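Local coordinates for uncharacterized protein yedD (Klebsiella pneumoniae subsp. pneumoniae, PDB 4HWM) that is of unknown function but, as a YedD-family lipoprotein, is probably lipid-anchored to a membrane and folds as a small antiparallel beta barrel, at residues A[39-44]-A[53-58]; A[61-66]-A[76-81]. One frame throughout, in Å; residues are numbered along the deposited sequence. Where two conformers were deposited one is given.

Interaction 1: A[39-44]-A[53-58]; sequences AIASLI and DCRQWQ
Strands 40-44 and 53-56 run antiparallel, their axes 4.7 Å apart at closest approach, and Ile40 pairs with Gln56 and Ser42 with Cys54 through two complete hydrogen-bonded rings. The bond from Ile40 N to Gln56 O is 2.9 Å and nearly straight, while that from Ser42 N to Cys54 O is more bent at the hydrogen. Between these rings lies the non-hydrogen-bonded pair Ala41 and Arg55; small alanine suits their 4.2 Å CA-CA approach, and Ala41 CB rests 3.8 Å from Arg55 CG, beside the start of a long chain. Arg55 CG stands anti to the carbonyl carbon (chi1 -55°), and from there the extended chain runs back along its own strand to Asp53. NE meets Asp53 OD1 and NH2 meets Asp53 OD2, each at 2.9 Å and on the syn lone pair. Arg55 thus presents its side to the carboxylate, whose two oxygens lie almost in the guanidinium plane. Tyr95 OH also binds Asp53 OD2, and Asp96 forms a second salt bridge with Arg55. On the same face Leu43 sends CD1 slantwise over Asp53, 4.1 Å from its CB, and also touches Ile93, Tyr95 and Leu100. The other face carries Ile40, Ser42, Cys54 and Gln56, and Ile40 CB lies 3.9 Å from Gln56 CG. A water joins Ser42 OG to Cys54 O, which receives a second donor besides Ser42 N. Cys54 points to helix 108-118, where its disulfide with Cys110 fastens the helix to the sheet. At the hairpin's open end Ala39 CB packs 3.7 Å from Trp57 CB. This is a two-stranded beta hairpin within a closed antiparallel barrel, one face turned to strands 92-95 and 98-103 and the other pinned to the C-terminal helix.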
loop_
_atom_site.group_PDB
_atom_site.type_symbol
_atom_site.label_atom_id
_atom_site.label_comp_id
_atom_site.label_asym_id
_atom_site.label_seq_id
_atom_site.Cartn_x
_atom_site.Cartn_y
_atom_site.Cartn_z
ATOM N N ALA A 39 3.637 9.926 -12.891
ATOM C CA ALA A 39 3.094 9.688 -11.557
ATOM C C ALA A 39 3.545 8.285 -11.081
ATOM O O ALA A 39 3.685 7.357 -11.897
ATOM C CB ALA A 39 1.567 9.811 -11.544
ATOM N N ILE A 40 3.767 8.176 -9.775
ATOM C CA ILE A 40 4.259 6.959 -9.137
ATOM C C ILE A 40 3.303 6.587 -8.003
ATOM O O ILE A 40 2.864 7.444 -7.250
ATOM C CB ILE A 40 5.686 7.164 -8.548
ATOM C CG1 ILE A 40 6.670 7.590 -9.628
ATOM C CG2 ILE A 40 6.218 5.896 -7.833
ATOM C CD1 ILE A 40 7.928 8.226 -9.106
ATOM N N ALA A 41 2.990 5.303 -7.874
ATOM C CA ALA A 41 2.312 4.780 -6.711
ATOM C C ALA A 41 3.163 3.735 -6.019
ATOM O O ALA A 41 3.849 2.935 -6.647
ATOM C CB ALA A 41 0.962 4.199 -7.085
ATOM N N SER A 42 3.068 3.740 -4.702
ATOM C CA SER A 42 3.805 2.806 -3.853
ATOM C C SER A 42 2.871 2.230 -2.792
ATOM O O SER A 42 1.934 2.891 -2.336
ATOM C CB SER A 42 4.958 3.528 -3.142
ATOM O OG SER A 42 5.855 4.116 -4.059
ATOM N N LEU A 43 3.176 1.008 -2.379
ATOM C CA LEU A 43 2.446 0.358 -1.292
ATOM C C LEU A 43 3.471 -0.315 -0.389
ATOM O O LEU A 43 4.262 -1.115 -0.853
ATOM C CB LEU A 43 1.464 -0.705 -1.816
ATOM C CG LEU A 43 0.537 -1.338 -0.767
ATOM C CD1 LEU A 43 -0.452 -0.338 -0.198
ATOM C CD2 LEU A 43 -0.194 -2.549 -1.400
ATOM N N ILE A 44 3.433 0.027 0.894
ATOM C CA ILE A 44 4.193 -0.682 1.938
ATOM C C ILE A 44 3.266 -1.696 2.580
ATOM O O ILE A 44 2.126 -1.372 2.886
ATOM C CB ILE A 44 4.728 0.281 3.040
ATOM C CG1 ILE A 44 5.519 1.442 2.411
ATOM C CG2 ILE A 44 5.500 -0.498 4.118
ATOM C CD1 ILE A 44 6.076 2.441 3.418
ATOM N N ASP A 53 -0.177 3.541 1.535
ATOM C CA ASP A 53 -0.473 3.743 0.099
ATOM C C ASP A 53 -0.038 5.171 -0.202
ATOM O O ASP A 53 -0.635 6.090 0.356
ATOM C CB ASP A 53 -1.977 3.520 -0.113
ATOM C CG ASP A 53 -2.451 3.797 -1.531
ATOM O OD1 ASP A 53 -1.844 4.614 -2.235
ATOM O OD2 ASP A 53 -3.467 3.196 -1.910
ATOM N N CYS A 54 1.020 5.334 -1.013
ATOM C CA CYS A 54 1.628 6.653 -1.244
ATOM C C CYS A 54 1.719 6.874 -2.729
ATOM O O CYS A 54 2.351 6.098 -3.430
ATOM C CB CYS A 54 3.006 6.706 -0.589
ATOM S SG CYS A 54 3.828 8.283 -0.697
ATOM N N ARG A 55 1.071 7.920 -3.212
ATOM C CA ARG A 55 1.032 8.213 -4.639
ATOM C C ARG A 55 1.511 9.630 -4.843
ATOM O O ARG A 55 1.222 10.488 -4.040
ATOM C CB ARG A 55 -0.371 8.039 -5.160
ATOM C CG ARG A 55 -0.898 6.662 -4.830
ATOM C CD ARG A 55 -2.207 6.412 -5.434
ATOM N NE ARG A 55 -2.908 5.304 -4.796
ATOM C CZ ARG A 55 -3.958 4.665 -5.276
ATOM N NH1 ARG A 55 -4.498 5.013 -6.442
ATOM N NH2 ARG A 55 -4.502 3.702 -4.550
ATOM N N GLN A 56 2.252 9.873 -5.906
ATOM C CA GLN A 56 2.883 11.164 -6.089
ATOM C C GLN A 56 2.976 11.550 -7.552
ATOM O O GLN A 56 3.199 10.719 -8.437
ATOM C CB GLN A 56 4.278 11.165 -5.486
ATOM C CG GLN A 56 5.236 10.176 -6.070
ATOM C CD GLN A 56 6.521 10.139 -5.314
ATOM O OE1 GLN A 56 7.377 11.040 -5.479
ATOM N NE2 GLN A 56 6.699 9.117 -4.500
ATOM N N TRP A 57 2.795 12.841 -7.788
ATOM C CA TRP A 57 3.172 13.440 -9.056
ATOM C C TRP A 57 3.502 14.904 -8.759
ATOM O O TRP A 57 4.586 15.180 -8.268
ATOM C CB TRP A 57 2.100 13.228 -10.129
ATOM C CG TRP A 57 2.511 13.825 -11.437
ATOM C CD1 TRP A 57 3.753 13.749 -12.026
ATOM C CD2 TRP A 57 1.699 14.596 -12.295
ATOM N NE1 TRP A 57 3.747 14.455 -13.209
ATOM C CE2 TRP A 57 2.503 14.992 -13.392
ATOM C CE3 TRP A 57 0.371 15.014 -12.246
ATOM C CZ2 TRP A 57 2.009 15.761 -14.438
ATOM C CZ3 TRP A 57 -0.120 15.788 -13.275
ATOM C CH2 TRP A 57 0.705 16.169 -14.358
ATOM N N GLN A 58 2.572 15.819 -8.987
ATOM C CA GLN A 58 2.764 17.210 -8.585
ATOM C C GLN A 58 2.624 17.371 -7.078
ATOM O O GLN A 58 3.226 18.267 -6.494
ATOM C CB GLN A 58 1.814 18.180 -9.304
ATOM C CG GLN A 58 1.914 18.163 -10.813
ATOM C CD GLN A 58 3.243 18.592 -11.323
ATOM O OE1 GLN A 58 3.767 19.635 -10.916
ATOM N NE2 GLN A 58 3.821 17.793 -12.208
HETATM O O HOH W 1 4.917 6.792 -4.610
HETATM O O HOH W 2 -0.372 3.028 -4.055
#

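Interaction 2: A[61-66]-A[76-81]; sequences IAQPGK and NVTASL
Lys66 and Val77 form an antiparallel hydrogen-bonded pair, next to the non-hydrogen-bonded pair of Gly65 and Thr78, and the two strand segments diverge strongly, with 132° between their directions. Lys66 N gives to Val77 O and Val77 N to Lys66 O, both at 2.8 Å. Past Thr78 the ladder ends with Ala79 N donating to Pro64 O at 3.0 Å. Gly65 comes remarkably close to its partner, 3.8 Å between its CA and Thr78 CA. Glycine suits this place because a beta carbon would collide with Val77 O and Asn76 OD1. Asn76 swings its amide beside this close approach, CG anti to the backbone N (chi1 -172°). Its ND2 donates to a water at 2.9 Å that in turn donates to Gln63 O, linking the amide to the neighbouring strand beside Gly65; Thr51 and Tyr95 hold the two ends of the amide. Two residues before Gly65, Gln63 reaches slantwise across Thr78, its NE2 standing 3.7 Å from Thr78 CB. Both polar ends, Gln63 NE2 and Thr78 OG1, bond to Asp82 OD2, just beyond the type I turn from Thr78 to Leu81. On the face opposite Thr78, Val77 lays CB 3.6 Å from Lys66 O, and Lys66 leads off in an extended chain to Tyr9, bonding its carbonyl and making a cation-pi contact with its ring. Polar groups thus supplement the short ladder: a water ties Asn76 to Gln63 O beside Gly65, and at the ladder's end, next to the turn, one carboxylate oxygen of Asp82 takes Gln63 NE2 and Thr78 OG1, one group from each strand.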
loop_
_atom_site.group_PDB
_atom_site.type_symbol
_atom_site.label_atom_id
_atom_site.label_comp_id
_atom_site.label_asym_id
_atom_site.label_seq_id
_atom_site.Cartn_x
_atom_site.Cartn_y
_atom_site.Cartn_z
ATOM N N ILE A 61 -0.048 12.117 -2.055
ATOM C CA ILE A 61 -1.180 11.705 -1.253
ATOM C C ILE A 61 -0.803 10.352 -0.672
ATOM O O ILE A 61 -0.496 9.423 -1.410
ATOM C CB ILE A 61 -2.514 11.663 -2.042
ATOM C CG1 ILE A 61 -3.637 11.128 -1.143
ATOM C CG2 ILE A 61 -2.426 10.850 -3.310
ATOM C CD1 ILE A 61 -5.016 11.549 -1.583
ATOM N N ALA A 62 -0.785 10.275 0.646
ATOM C CA ALA A 62 -0.400 9.061 1.327
ATOM C C ALA A 62 -1.406 8.717 2.435
ATOM O O ALA A 62 -1.924 9.610 3.118
ATOM C CB ALA A 62 0.995 9.226 1.889
ATOM N N GLN A 63 -1.694 7.429 2.584
ATOM C CA GLN A 63 -2.703 6.960 3.534
ATOM C C GLN A 63 -2.284 5.660 4.172
ATOM O O GLN A 63 -2.050 4.690 3.466
ATOM C CB GLN A 63 -4.039 6.699 2.835
ATOM C CG GLN A 63 -4.598 7.899 2.044
ATOM C CD GLN A 63 -5.639 7.442 1.082
ATOM O OE1 GLN A 63 -5.464 7.563 -0.136
ATOM N NE2 GLN A 63 -6.686 6.815 1.602
ATOM N N PRO A 64 -2.224 5.630 5.512
ATOM C CA PRO A 64 -2.043 4.358 6.196
ATOM C C PRO A 64 -3.266 3.445 5.995
ATOM O O PRO A 64 -4.369 3.910 5.714
ATOM C CB PRO A 64 -1.861 4.778 7.664
ATOM C CG PRO A 64 -1.286 6.222 7.569
ATOM C CD PRO A 64 -2.090 6.788 6.420
ATOM N N GLY A 65 -3.081 2.140 6.175
ATOM C CA GLY A 65 -4.166 1.177 6.114
ATOM C C GLY A 65 -3.795 -0.127 6.810
ATOM O O GLY A 65 -2.765 -0.215 7.471
ATOM N N LYS A 66 -4.659 -1.109 6.623
ATOM C CA LYS A 66 -4.511 -2.428 7.216
ATOM C C LYS A 66 -4.943 -3.465 6.222
ATOM O O LYS A 66 -5.947 -3.279 5.565
ATOM C CB LYS A 66 -5.469 -2.611 8.422
ATOM C CG LYS A 66 -5.233 -1.723 9.563
ATOM C CD LYS A 66 -6.326 -1.871 10.612
ATOM C CE LYS A 66 -6.173 -0.922 11.755
ATOM N NZ LYS A 66 -7.398 -1.034 12.643
ATOM N N ASN A 76 -6.519 -4.332 1.018
ATOM C CA ASN A 76 -6.066 -3.208 1.798
ATOM C C ASN A 76 -7.279 -2.361 2.196
ATOM O O ASN A 76 -8.055 -1.988 1.342
ATOM C CB ASN A 76 -5.049 -2.363 1.031
ATOM C CG ASN A 76 -4.428 -1.286 1.912
ATOM O OD1 ASN A 76 -4.251 -1.496 3.112
ATOM N ND2 ASN A 76 -4.105 -0.133 1.331
ATOM N N VAL A 77 -7.403 -2.060 3.483
ATOM C CA VAL A 77 -8.432 -1.160 4.008
ATOM C C VAL A 77 -7.734 0.102 4.511
ATOM O O VAL A 77 -6.965 0.048 5.452
ATOM C CB VAL A 77 -9.251 -1.802 5.173
ATOM C CG1 VAL A 77 -10.360 -0.852 5.605
ATOM C CG2 VAL A 77 -9.788 -3.171 4.753
ATOM N N THR A 78 -7.965 1.246 3.872
ATOM C CA THR A 78 -7.273 2.458 4.306
ATOM C C THR A 78 -7.971 3.047 5.498
ATOM O O THR A 78 -9.128 2.718 5.767
ATOM C CB THR A 78 -7.218 3.546 3.231
ATOM O OG1 THR A 78 -8.547 4.011 2.987
ATOM C CG2 THR A 78 -6.582 3.066 1.971
ATOM N N ALA A 79 -7.298 3.997 6.155
ATOM C CA ALA A 79 -7.832 4.670 7.345
ATOM C C ALA A 79 -9.120 5.460 7.057
ATOM O O ALA A 79 -9.847 5.792 7.985
ATOM C CB ALA A 79 -6.764 5.560 7.988
ATOM N N SER A 80 -9.376 5.752 5.773
ATOM C CA SER A 80 -10.639 6.365 5.323
ATOM C C SER A 80 -11.667 5.336 4.857
ATOM O O SER A 80 -12.722 5.701 4.340
ATOM C CB SER A 80 -10.363 7.338 4.180
ATOM O OG SER A 80 -9.400 8.286 4.571
ATOM N N LEU A 81 -11.349 4.049 5.022
ATOM C CA LEU A 81 -12.216 2.917 4.673
ATOM C C LEU A 81 -12.406 2.692 3.159
ATOM O O LEU A 81 -13.387 2.097 2.722
ATOM C CB LEU A 81 -13.556 2.956 5.425
ATOM C CG LEU A 81 -13.559 2.688 6.930
ATOM C CD1 LEU A 81 -14.999 2.769 7.468
ATOM C CD2 LEU A 81 -12.929 1.339 7.285
HETATM O O HOH W 3 -2.772 1.896 2.909
#

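In the fold
From the N terminus, the chain enters the barrel by strand 23-26 and then forms interaction 1, which closes the short loop between strands 40-45 and 50-56. Only after that contact is complete does interaction 2 open, closing the next hairpin, of strands 60-70 and 73-78. The two loops are therefore in series, neither nested nor crossed. Their centres lie about 13 Å apart, yet strands 50-56 and 60-70 are neighbours in the sheet. Probable hydrogen bonds from Gln63 N to Asp53 O and from Arg55 N to Ile61 O join them, and Ala62 packs against Cys54. Together they make four consecutive strands of the barrel wall, continued by strand 83-89.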